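Local coordinates for DUF1611 domain-containing protein (PDB 2OBN) that is of unknown function but joins a Rossmann-like domain to a P-loop NTPase-like domain and so probably binds a nucleotide, at residues Asp141-Ala146 with Ala214-Val219; Thr243-Leu248 with Arg284-Val289; Asp91-Leu96 with Pro118-Leu123; Glu16-Thr21 with Thr25-Leu30. The protein carries 2 engineered substitutions. All coordinates share one frame; numbering follows the deposited sequence.

Contact 1. Residues Asp141-Ala146 with Ala214-Val219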
loop_
_atom_site.group_PDB
_atom_site.type_symbol
_atom_site.label_atom_id
_atom_site.label_comp_id
_atom_site.label_asym_id
_atom_site.label_seq_id
_atom_site.Cartn_x
_atom_site.Cartn_y
_atom_site.Cartn_z
ATOM N N ASP B 141 -4.156 1.234 -13.064
ATOM C CA ASP B 141 -5.526 0.801 -12.835
ATOM C C ASP B 141 -5.448 -0.167 -11.667
ATOM O O ASP B 141 -4.361 -0.372 -11.118
ATOM C CB ASP B 141 -6.109 0.125 -14.081
ATOM C CG ASP B 141 -7.630 0.286 -14.184
ATOM O OD1 ASP B 141 -8.239 0.932 -13.294
ATOM O OD2 ASP B 141 -8.220 -0.230 -15.163
ATOM N N VAL B 142 -6.587 -0.728 -11.266
ATOM C CA VAL B 142 -6.612 -1.701 -10.187
ATOM C C VAL B 142 -6.177 -3.046 -10.787
ATOM O O VAL B 142 -6.500 -3.350 -11.937
ATOM C CB VAL B 142 -7.998 -1.743 -9.501
ATOM C CG1 VAL B 142 -8.041 -2.836 -8.432
ATOM C CG2 VAL B 142 -8.289 -0.376 -8.863
ATOM N N ALA B 143 -5.400 -3.822 -10.034
ATOM C CA ALA B 143 -4.930 -5.124 -10.526
ATOM C C ALA B 143 -6.044 -6.167 -10.446
ATOM O O ALA B 143 -6.934 -6.070 -9.592
ATOM C CB ALA B 143 -3.747 -5.579 -9.751
ATOM N N SER B 144 -5.973 -7.166 -11.326
ATOM C CA SER B 144 -6.989 -8.218 -11.397
ATOM C C SER B 144 -6.410 -9.637 -11.377
ATOM O O SER B 144 -7.111 -10.591 -11.734
ATOM C CB SER B 144 -7.803 -8.037 -12.685
ATOM O OG SER B 144 -6.992 -8.279 -13.824
ATOM N N GLY B 145 -5.156 -9.785 -10.953
ATOM C CA GLY B 145 -4.495 -11.088 -10.961
ATOM C C GLY B 145 -4.156 -11.617 -12.362
ATOM O O GLY B 145 -3.953 -12.825 -12.532
ATOM N N ALA B 146 -4.053 -10.711 -13.346
ATOM C CA ALA B 146 -3.792 -11.064 -14.756
ATOM C C ALA B 146 -2.461 -11.744 -15.005
ATOM O O ALA B 146 -2.318 -12.415 -16.017
ATOM C CB ALA B 146 -3.886 -9.833 -15.644
ATOM N N ALA B 214 0.393 -1.352 -10.233
ATOM C CA ALA B 214 1.706 -0.896 -10.666
ATOM C C ALA B 214 2.612 -2.099 -10.894
ATOM O O ALA B 214 3.407 -2.115 -11.815
ATOM C CB ALA B 214 2.324 0.048 -9.608
ATOM N N VAL B 215 2.497 -3.095 -10.025
ATOM C CA VAL B 215 3.305 -4.320 -10.140
ATOM C C VAL B 215 2.779 -5.155 -11.311
ATOM O O VAL B 215 3.549 -5.588 -12.164
ATOM C CB VAL B 215 3.291 -5.150 -8.819
ATOM C CG1 VAL B 215 4.051 -6.463 -8.986
ATOM C CG2 VAL B 215 3.879 -4.337 -7.665
ATOM N N GLU B 216 1.467 -5.349 -11.363
ATOM C CA GLU B 216 0.863 -6.119 -12.440
ATOM C C GLU B 216 1.250 -5.565 -13.815
ATOM O O GLU B 216 1.624 -6.307 -14.705
ATOM C CB GLU B 216 -0.657 -6.115 -12.299
ATOM C CG GLU B 216 -1.363 -6.971 -13.296
ATOM C CD GLU B 216 -2.852 -6.933 -13.115
ATOM O OE1 GLU B 216 -3.468 -5.902 -13.453
ATOM O OE2 GLU B 216 -3.418 -7.947 -12.671
ATOM N N GLN B 217 1.161 -4.253 -13.962
ATOM C CA GLN B 217 1.471 -3.591 -15.222
ATOM C C GLN B 217 2.893 -3.884 -15.713
ATOM O O GLN B 217 3.092 -4.174 -16.881
ATOM C CB GLN B 217 1.279 -2.082 -15.063
ATOM C CG GLN B 217 1.219 -1.320 -16.345
ATOM C CD GLN B 217 1.396 0.168 -16.109
ATOM O OE1 GLN B 217 2.440 0.604 -15.586
ATOM N NE2 GLN B 217 0.390 0.960 -16.506
HETATM N N MSE B 218 3.867 -3.816 -14.825
HETATM C CA MSE B 218 5.257 -4.085 -15.195
HETATM C C MSE B 218 5.447 -5.551 -15.568
HETATM O O MSE B 218 6.107 -5.877 -16.556
HETATM C CB MSE B 218 6.190 -3.711 -14.032
HETATM C CG MSE B 218 7.673 -3.908 -14.316
HETATM SE SE MSE B 218 8.786 -3.292 -12.831
HETATM C CE MSE B 218 7.887 -4.304 -11.506
ATOM N N VAL B 219 4.870 -6.427 -14.755
ATOM C CA VAL B 219 4.954 -7.877 -14.961
ATOM C C VAL B 219 4.273 -8.304 -16.269
ATOM O O VAL B 219 4.766 -9.195 -16.962
ATOM C CB VAL B 219 4.361 -8.628 -13.746
ATOM C CG1 VAL B 219 4.133 -10.091 -14.045
ATOM C CG2 VAL B 219 5.286 -8.436 -12.497
#

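Contact 2. Residues Thr243-Leu248 with Arg284-Val289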
loop_
_atom_site.group_PDB
_atom_site.type_symbol
_atom_site.label_atom_id
_atom_site.label_comp_id
_atom_site.label_asym_id
_atom_site.label_seq_id
_atom_site.Cartn_x
_atom_site.Cartn_y
_atom_site.Cartn_z
ATOM N N THR B 243 4.152 -2.160 4.039
ATOM C CA THR B 243 2.982 -2.555 3.263
ATOM C C THR B 243 3.340 -3.223 1.945
ATOM O O THR B 243 2.603 -4.082 1.475
ATOM C CB THR B 243 2.140 -1.265 2.927
ATOM O OG1 THR B 243 1.552 -0.730 4.117
ATOM C CG2 THR B 243 1.046 -1.506 1.921
ATOM N N ALA B 244 4.474 -2.839 1.357
ATOM C CA ALA B 244 4.791 -3.172 -0.043
ATOM C C ALA B 244 4.855 -4.630 -0.451
ATOM O O ALA B 244 4.751 -4.945 -1.636
ATOM C CB ALA B 244 6.085 -2.469 -0.460
ATOM N N THR B 245 5.049 -5.527 0.498
ATOM C CA THR B 245 5.091 -6.934 0.153
ATOM C C THR B 245 3.743 -7.420 -0.395
ATOM O O THR B 245 3.722 -8.236 -1.315
ATOM C CB THR B 245 5.465 -7.822 1.363
ATOM O OG1 THR B 245 6.681 -7.355 1.957
ATOM C CG2 THR B 245 5.663 -9.257 0.906
ATOM N N LEU B 246 2.633 -6.924 0.147
ATOM C CA LEU B 246 1.329 -7.419 -0.291
ATOM C C LEU B 246 1.068 -7.145 -1.792
ATOM O O LEU B 246 0.778 -8.090 -2.532
ATOM C CB LEU B 246 0.210 -6.920 0.621
ATOM C CG LEU B 246 -1.207 -7.423 0.353
ATOM C CD1 LEU B 246 -1.298 -8.965 0.288
ATOM C CD2 LEU B 246 -2.145 -6.839 1.422
ATOM N N PRO B 247 1.165 -5.867 -2.245
ATOM C CA PRO B 247 1.010 -5.626 -3.692
ATOM C C PRO B 247 2.034 -6.346 -4.572
ATOM O O PRO B 247 1.713 -6.693 -5.700
ATOM C CB PRO B 247 1.148 -4.098 -3.823
ATOM C CG PRO B 247 1.758 -3.633 -2.523
ATOM C CD PRO B 247 1.313 -4.603 -1.496
ATOM N N LEU B 248 3.255 -6.557 -4.091
ATOM C CA LEU B 248 4.240 -7.323 -4.883
ATOM C C LEU B 248 3.720 -8.730 -5.166
ATOM O O LEU B 248 3.731 -9.184 -6.307
ATOM C CB LEU B 248 5.593 -7.376 -4.181
ATOM C CG LEU B 248 6.357 -6.052 -4.244
ATOM C CD1 LEU B 248 7.565 -6.062 -3.318
ATOM C CD2 LEU B 248 6.782 -5.734 -5.655
ATOM N N ARG B 284 5.440 -20.084 6.782
ATOM C CA ARG B 284 3.992 -20.299 6.830
ATOM C C ARG B 284 3.229 -18.973 6.586
ATOM O O ARG B 284 2.286 -18.920 5.795
ATOM C CB ARG B 284 3.608 -20.911 8.179
ATOM C CG ARG B 284 2.168 -21.387 8.269
ATOM N N LEU B 285 3.660 -17.903 7.248
ATOM C CA LEU B 285 3.054 -16.588 7.052
ATOM C C LEU B 285 3.030 -16.201 5.559
ATOM O O LEU B 285 1.948 -15.980 4.984
ATOM C CB LEU B 285 3.794 -15.530 7.877
ATOM C CG LEU B 285 3.483 -14.047 7.629
ATOM C CD1 LEU B 285 2.045 -13.718 7.952
ATOM C CD2 LEU B 285 4.454 -13.198 8.438
ATOM N N TYR B 286 4.201 -16.149 4.924
ATOM C CA TYR B 286 4.252 -15.793 3.490
ATOM C C TYR B 286 3.434 -16.724 2.590
ATOM O O TYR B 286 2.731 -16.263 1.674
ATOM C CB TYR B 286 5.702 -15.674 2.986
ATOM C CG TYR B 286 6.335 -14.343 3.360
ATOM C CD1 TYR B 286 6.009 -13.205 2.658
ATOM C CD2 TYR B 286 7.232 -14.223 4.411
ATOM C CE1 TYR B 286 6.547 -11.983 2.975
ATOM C CE2 TYR B 286 7.794 -12.971 4.740
ATOM C CZ TYR B 286 7.431 -11.862 4.002
ATOM O OH TYR B 286 7.938 -10.607 4.252
ATOM N N GLU B 287 3.495 -18.022 2.856
ATOM C CA GLU B 287 2.752 -18.974 2.033
ATOM C C GLU B 287 1.246 -18.768 2.144
ATOM O O GLU B 287 0.529 -18.827 1.134
ATOM C CB GLU B 287 3.161 -20.417 2.338
ATOM C CG GLU B 287 4.529 -20.745 1.752
ATOM C CD GLU B 287 4.991 -22.175 2.008
ATOM O OE1 GLU B 287 4.345 -22.893 2.808
ATOM O OE2 GLU B 287 6.021 -22.567 1.414
ATOM N N THR B 288 0.785 -18.521 3.367
ATOM C CA THR B 288 -0.628 -18.284 3.645
ATOM C C THR B 288 -1.100 -16.997 2.964
ATOM O O THR B 288 -2.211 -16.972 2.414
ATOM C CB THR B 288 -0.888 -18.256 5.179
ATOM O OG1 THR B 288 -0.661 -19.568 5.719
ATOM C CG2 THR B 288 -2.325 -17.826 5.515
ATOM N N VAL B 289 -0.267 -15.946 3.004
ATOM C CA VAL B 289 -0.565 -14.671 2.332
ATOM C C VAL B 289 -0.576 -14.871 0.820
ATOM O O VAL B 289 -1.486 -14.415 0.144
ATOM C CB VAL B 289 0.442 -13.542 2.715
ATOM C CG1 VAL B 289 0.255 -12.277 1.858
ATOM C CG2 VAL B 289 0.285 -13.162 4.184
HETATM O O HOH W 1 9.434 -8.936 1.986
#

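Contact 3. Residues Asp91-Leu96 with Pro118-Leu123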
loop_
_atom_site.group_PDB
_atom_site.type_symbol
_atom_site.label_atom_id
_atom_site.label_comp_id
_atom_site.label_asym_id
_atom_site.label_seq_id
_atom_site.Cartn_x
_atom_site.Cartn_y
_atom_site.Cartn_z
ATOM N N ASP B 91 21.509 21.142 4.624
ATOM C CA ASP B 91 22.855 21.130 4.023
ATOM C C ASP B 91 22.925 20.550 2.600
ATOM O O ASP B 91 23.946 20.695 1.926
ATOM C CB ASP B 91 23.887 20.463 4.958
ATOM C CG ASP B 91 23.560 19.007 5.292
ATOM O OD1 ASP B 91 22.501 18.493 4.886
ATOM O OD2 ASP B 91 24.382 18.375 5.988
ATOM N N TYR B 92 21.848 19.916 2.142
ATOM C CA TYR B 92 21.803 19.339 0.786
ATOM C C TYR B 92 21.716 20.404 -0.308
ATOM O O TYR B 92 22.364 20.272 -1.336
ATOM C CB TYR B 92 20.588 18.413 0.618
ATOM C CG TYR B 92 20.669 17.018 1.226
ATOM C CD1 TYR B 92 21.396 16.760 2.387
ATOM C CD2 TYR B 92 19.907 15.976 0.687
ATOM C CE1 TYR B 92 21.430 15.482 2.946
ATOM C CE2 TYR B 92 19.913 14.703 1.251
ATOM C CZ TYR B 92 20.678 14.459 2.380
ATOM O OH TYR B 92 20.683 13.195 2.938
ATOM N N TRP B 93 20.915 21.444 -0.070
ATOM C CA TRP B 93 20.648 22.498 -1.068
ATOM C C TRP B 93 21.889 23.099 -1.731
ATOM O O TRP B 93 21.910 23.292 -2.941
ATOM C CB TRP B 93 19.796 23.632 -0.468
ATOM C CG TRP B 93 18.466 23.176 0.029
ATOM C CD1 TRP B 93 18.087 23.036 1.328
ATOM C CD2 TRP B 93 17.353 22.748 -0.766
ATOM N NE1 TRP B 93 16.799 22.572 1.398
ATOM C CE2 TRP B 93 16.324 22.382 0.126
ATOM C CE3 TRP B 93 17.120 22.651 -2.145
ATOM C CZ2 TRP B 93 15.078 21.925 -0.316
ATOM C CZ3 TRP B 93 15.886 22.193 -2.581
ATOM C CH2 TRP B 93 14.881 21.836 -1.668
ATOM N N ILE B 94 22.905 23.410 -0.935
ATOM C CA ILE B 94 24.144 23.978 -1.469
ATOM C C ILE B 94 24.743 23.045 -2.529
ATOM O O ILE B 94 25.115 23.498 -3.624
ATOM C CB ILE B 94 25.182 24.245 -0.351
ATOM C CG1 ILE B 94 24.712 25.395 0.551
ATOM C CG2 ILE B 94 26.548 24.600 -0.954
ATOM C CD1 ILE B 94 25.514 25.545 1.840
ATOM N N GLU B 95 24.818 21.754 -2.197
ATOM C CA GLU B 95 25.381 20.748 -3.102
ATOM C C GLU B 95 24.543 20.589 -4.366
ATOM O O GLU B 95 25.083 20.487 -5.471
ATOM C CB GLU B 95 25.549 19.400 -2.383
ATOM C CG GLU B 95 26.576 19.382 -1.215
ATOM C CD GLU B 95 28.046 19.584 -1.642
ATOM O OE1 GLU B 95 28.367 20.585 -2.316
ATOM O OE2 GLU B 95 28.900 18.751 -1.268
ATOM N N LEU B 96 23.226 20.600 -4.196
ATOM C CA LEU B 96 22.303 20.481 -5.318
ATOM C C LEU B 96 22.441 21.684 -6.243
ATOM O O LEU B 96 22.623 21.531 -7.456
ATOM C CB LEU B 96 20.852 20.356 -4.820
ATOM C CG LEU B 96 20.553 19.182 -3.873
ATOM C CD1 LEU B 96 19.073 19.148 -3.481
ATOM C CD2 LEU B 96 20.980 17.841 -4.453
ATOM N N PRO B 118 11.113 26.065 -7.608
ATOM C CA PRO B 118 11.605 27.241 -8.343
ATOM C C PRO B 118 13.082 27.550 -8.157
ATOM O O PRO B 118 13.754 27.913 -9.116
ATOM C CB PRO B 118 10.775 28.386 -7.764
ATOM C CG PRO B 118 9.536 27.763 -7.294
ATOM C CD PRO B 118 9.887 26.377 -6.844
ATOM N N ASP B 119 13.577 27.384 -6.936
ATOM C CA ASP B 119 14.973 27.685 -6.605
ATOM C C ASP B 119 15.952 26.775 -7.337
ATOM O O ASP B 119 17.114 27.146 -7.523
ATOM C CB ASP B 119 15.215 27.580 -5.092
ATOM C CG ASP B 119 14.199 28.372 -4.270
ATOM O OD1 ASP B 119 12.974 28.143 -4.436
ATOM O OD2 ASP B 119 14.629 29.196 -3.434
ATOM N N LEU B 120 15.488 25.582 -7.716
ATOM C CA LEU B 120 16.287 24.626 -8.484
ATOM C C LEU B 120 16.017 24.795 -9.980
ATOM O O LEU B 120 16.963 24.846 -10.761
ATOM C CB LEU B 120 16.027 23.186 -8.027
ATOM C CG LEU B 120 16.395 22.854 -6.573
ATOM C CD1 LEU B 120 16.195 21.370 -6.329
ATOM C CD2 LEU B 120 17.838 23.257 -6.230
ATOM N N ASN B 121 14.749 24.904 -10.383
ATOM C CA ASN B 121 14.420 25.152 -11.804
ATOM C C ASN B 121 15.128 26.331 -12.428
ATOM O O ASN B 121 15.455 26.286 -13.610
ATOM C CB ASN B 121 12.914 25.366 -12.022
ATOM C CG ASN B 121 12.167 24.074 -12.180
ATOM O OD1 ASN B 121 12.715 23.082 -12.680
ATOM N ND2 ASN B 121 10.899 24.070 -11.778
ATOM N N ALA B 122 15.329 27.389 -11.646
ATOM C CA ALA B 122 15.988 28.602 -12.126
ATOM C C ALA B 122 17.449 28.354 -12.496
ATOM O O ALA B 122 17.965 28.965 -13.432
ATOM C CB ALA B 122 15.890 29.697 -11.078
ATOM N N LEU B 123 18.093 27.439 -11.773
ATOM C CA LEU B 123 19.496 27.102 -11.992
ATOM C C LEU B 123 19.708 25.989 -13.017
ATOM O O LEU B 123 20.832 25.766 -13.452
ATOM C CB LEU B 123 20.130 26.681 -10.668
ATOM C CG LEU B 123 19.937 27.632 -9.485
ATOM C CD1 LEU B 123 20.694 27.096 -8.278
ATOM C CD2 LEU B 123 20.380 29.051 -9.810
#

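Contact 4. Residues Glu16-Thr21 with Thr25-Leu30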
loop_
_atom_site.group_PDB
_atom_site.type_symbol
_atom_site.label_atom_id
_atom_site.label_comp_id
_atom_site.label_asym_id
_atom_site.label_seq_id
_atom_site.Cartn_x
_atom_site.Cartn_y
_atom_site.Cartn_z
ATOM N N GLU B 16 28.402 11.358 4.558
ATOM C CA GLU B 16 28.109 10.532 5.748
ATOM C C GLU B 16 27.548 9.132 5.456
ATOM O O GLU B 16 27.348 8.363 6.386
ATOM C CB GLU B 16 27.169 11.249 6.724
ATOM C CG GLU B 16 27.642 12.630 7.131
ATOM C CD GLU B 16 26.783 13.241 8.229
ATOM O OE1 GLU B 16 25.532 13.245 8.095
ATOM O OE2 GLU B 16 27.377 13.727 9.223
ATOM N N GLY B 17 27.315 8.793 4.186
ATOM C CA GLY B 17 26.780 7.496 3.827
ATOM C C GLY B 17 27.772 6.456 3.323
ATOM O O GLY B 17 27.386 5.299 3.171
ATOM N N THR B 18 29.020 6.827 3.036
ATOM C CA THR B 18 29.967 5.834 2.524
ATOM C C THR B 18 30.260 4.776 3.578
ATOM O O THR B 18 30.213 3.592 3.279
ATOM C CB THR B 18 31.296 6.437 2.010
ATOM O OG1 THR B 18 31.034 7.536 1.123
ATOM C CG2 THR B 18 32.113 5.375 1.263
ATOM N N THR B 19 30.572 5.213 4.796
ATOM C CA THR B 19 30.834 4.309 5.927
ATOM C C THR B 19 29.777 4.402 7.030
ATOM O O THR B 19 29.869 3.686 8.033
ATOM C CB THR B 19 32.221 4.571 6.570
ATOM O OG1 THR B 19 32.302 5.928 7.036
ATOM C CG2 THR B 19 33.328 4.296 5.575
ATOM N N GLY B 20 28.788 5.273 6.853
ATOM C CA GLY B 20 27.725 5.442 7.831
ATOM C C GLY B 20 26.551 4.548 7.501
ATOM O O GLY B 20 26.721 3.512 6.849
ATOM N N THR B 21 25.362 4.966 7.937
ATOM C CA THR B 21 24.122 4.213 7.728
ATOM C C THR B 21 23.121 4.801 6.711
ATOM O O THR B 21 22.221 4.090 6.274
ATOM C CB THR B 21 23.369 4.064 9.074
ATOM O OG1 THR B 21 23.133 5.357 9.636
ATOM C CG2 THR B 21 24.187 3.237 10.075
ATOM N N THR B 25 21.502 3.727 -0.793
ATOM C CA THR B 25 21.277 3.909 -2.223
ATOM C C THR B 25 22.608 4.108 -2.943
ATOM O O THR B 25 22.903 3.403 -3.894
ATOM C CB THR B 25 20.305 5.108 -2.480
ATOM O OG1 THR B 25 19.028 4.836 -1.863
ATOM C CG2 THR B 25 20.097 5.340 -3.978
ATOM N N GLY B 26 23.418 5.044 -2.458
ATOM C CA GLY B 26 24.721 5.323 -3.053
ATOM C C GLY B 26 25.630 4.104 -3.103
ATOM O O GLY B 26 26.254 3.837 -4.121
ATOM N N LEU B 27 25.703 3.349 -2.013
ATOM C CA LEU B 27 26.540 2.143 -2.002
ATOM C C LEU B 27 25.991 1.064 -2.925
ATOM O O LEU B 27 26.751 0.278 -3.492
ATOM C CB LEU B 27 26.660 1.589 -0.595
ATOM C CG LEU B 27 27.367 2.490 0.418
ATOM C CD1 LEU B 27 27.119 1.975 1.840
ATOM C CD2 LEU B 27 28.839 2.582 0.122
ATOM N N ALA B 28 24.672 0.992 -3.060
ATOM C CA ALA B 28 24.086 0.012 -3.963
ATOM C C ALA B 28 24.481 0.357 -5.396
ATOM O O ALA B 28 24.873 -0.518 -6.160
ATOM C CB ALA B 28 22.582 -0.046 -3.804
ATOM N N LEU B 29 24.399 1.636 -5.749
ATOM C CA LEU B 29 24.814 2.092 -7.080
ATOM C C LEU B 29 26.300 1.807 -7.321
ATOM O O LEU B 29 26.683 1.333 -8.385
ATOM C CB LEU B 29 24.519 3.593 -7.257
ATOM C CG LEU B 29 23.047 4.039 -7.198
ATOM C CD1 LEU B 29 22.958 5.560 -7.315
ATOM C CD2 LEU B 29 22.206 3.382 -8.267
ATOM N N LEU B 30 27.142 2.107 -6.339
ATOM C CA LEU B 30 28.572 1.814 -6.448
ATOM C C LEU B 30 28.821 0.312 -6.610
ATOM O O LEU B 30 29.759 -0.090 -7.287
ATOM C CB LEU B 30 29.329 2.331 -5.221
ATOM C CG LEU B 30 29.439 3.860 -5.094
ATOM C CD1 LEU B 30 29.834 4.238 -3.682
ATOM C CD2 LEU B 30 30.417 4.473 -6.124
#

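Contact 1. Residues Asp141-Ala146 with Ala214-Val219
E216, on helix 208-222, reaches into the loop 141-146 and gives its carboxylate to the backbone amides there. Its chain runs straight out from the helix, with CG anti to the backbone N (chi1 -175°) and CD anti again beyond it, which carries OE2 into the bend at S144-A146. OE2 accepts two hydrogen bonds, from S144 N at 3.0 Å and from A146 N at 2.9 Å. The first donor arrives on the syn side, tilted from the carboxylate plane; the second comes from above the opposite face, so the oxygen is clasped between them. OE1 of E216 lies against A143, 3.4 Å from its CA, and CB of A146 packs on OE2 at 3.6 Å. Carbonyls of the same turn are satisfied nearby: G145 O by R148 NH1 and A146 O by T149 OG1. Ahead of the turn, V142 N makes a weak bond of 3.1 Å to D141 OD1, and D141 packs on K84 of the second subunit. With an alanine in place of E216, the amides of S144 and A146 would probably lose their shared acceptor and the turn would be freer to move. The S144 and G145 backbone, with phi negative and then positive (70°), gathers amides in the manner of an anion-binding nest, set in the linker between the two parallel sheets and filled by a glutamate from helix 208-222.

Contact 2. Residues Thr243-Leu248 with Arg284-Val289
Y286 and V289 on helix 279-291 face T245 and L246 on helix 245-252 in the P-loop NTPase-like α/β fold, where strand 256-262 connects the two helices in the chain and both pack on the same side of the parallel sheet. Y286 can be followed outward. At CB, a chi1 of -80° sets CG anti to the carbonyl carbon, and from there the ring heads for the neighbouring helix, touching V158 of strand 153-159 on the way. CE1 is the ring atom that meets the other segment: CG2 of T245 sits at the edge of the ring, in its plane, 3.5 Å from CE1. T245 holds OG1 beside its backbone N (chi1 -53°) and CG2 anti to it, which sets the methyl, not the hydroxyl, against the aromatic edge. At the tip, OH is hydrogen-bonded to G159 O at the end of strand 153-159 and to L237 N in the loop after strand 228-231. T245 OG1, for its part, is hydrogen-bonded to Q234 O. One turn on from Y286, and one residue on from T245, the contact becomes wholly aliphatic: CD1 of L246 rests on CG1 of V289 at 4.0 Å. V289 also packs on V289 of the second subunit, so this helix pair stands at the dimer interface. The hydroxyls of T245 and Y286 are too far apart to bond directly, at 4.2 Å from OG1 to OH, and one water bridges them, donating to T245 OG1 and to Y286 OH at 3.2 Å each.

Contact 3. Residues Asp91-Leu96 with Pro118-Leu123
Between residues 91-96 and 118-123 the backbones come nearest at L96 and L120, whose CA atoms are 8.0 Å apart. The first segment is a regular helical turn, closed by the bond from L96 N to Y92 O at 3.0 Å; the second is a short helix that opens at P118, whose carbonyl oxygen accepts from A122 N at 3.0 Å. In the Rossmann-like α/β domain these are successive connections: helix 92-101 leads from strand 76-79 to strand 105-108, and helix 118-121 lies between strands 105-108 and 130-132, so the contact joins neighbouring helices on one side of the parallel sheet. L120 packs into the surface of helix 92-101. Its side chain stands among W93, L96, K97 and L100, the i, i+3, i+4 and i+7 positions, in the way of a knob in a hole. With chi1 at -62°, CG is anti to the carbonyl carbon and the isopropyl fork faces this groove. One branch, CD2 of L120, reaches CB of L96 at 4.4 Å and also lies beside CE3 of W93. L96 in turn packs on L77 and I79 of strand 76-79, which links the helix pair to the sheet. The indole and the leucine cross at about a right angle, and the six-membered ring offers its rim, not a face, to the other branch: CD1 of L120 lies at the edge, near the ring plane, 3.8 Å from CZ3 of W93.

Contact 4. Residues Glu16-Thr21 with Thr25-Leu30
The flat groups that meet L27 are the peptide carbonyls of G17 and T18, and both present their oxygens to its branched end. CD1 of L27 approaches the G17 carbonyl from beyond its oxygen, nearly head-on, 3.6 Å from G17 O. CD2 of L27 comes equally near to T18 O, 3.6 Å, but from the side on which T18 CA lies, so this methyl is well off the line of the C=O bond. Neither methyl sits over the flat side of a peptide. L27 gains this position because CG is anti to its carbonyl carbon (chi1 -64°), which brings the fork against the loop. A looser touch joins CG2 of T18 to CD2 of L27 at 4.5 Å, and T54 of helix 50-54 packs on both residues. The hydroxyl of T18 is engaged elsewhere: OG1 is hydrogen-bonded to D42 OD2, while OD1 of the same aspartate takes E16 N, so D42 holds the loop at E16 and T18. Shortening L27 to an alanine would remove both methyls and is likely to open a gap beside the carbonyls of G17 and T18, leaving the loop freer to shift. Loop 16-21 follows the first strand of the Rossmann-like sheet and leads into helix 24-32, the place of the glycine-rich dinucleotide loop in classical Rossmann folds; whether it serves so here is not known. Across this contact the helix offers the two carbonyls only hydrocarbon, so shape and van der Waals attraction, rather than hydrogen bonding, hold loop and helix together.

Overall arrangement
From the N terminus the contacts follow one another in series, without nesting or crossing. Contact 4 closes a very short loop, folding the turn after strand 10-13 onto the helix it leads into. Contact 3 then joins two helices across strand 105-108, still in the Rossmann-like half; its centre is about 22 Å from that of contact 4. Contact 1 spans the longest interval, from the linker before strand 153-159 to helix 208-222, and contact 2 follows across strand 256-262. These last two touch, V215 packing on L248 and on P247 O, and both meet the second subunit, whereas contacts 3 and 4 do not.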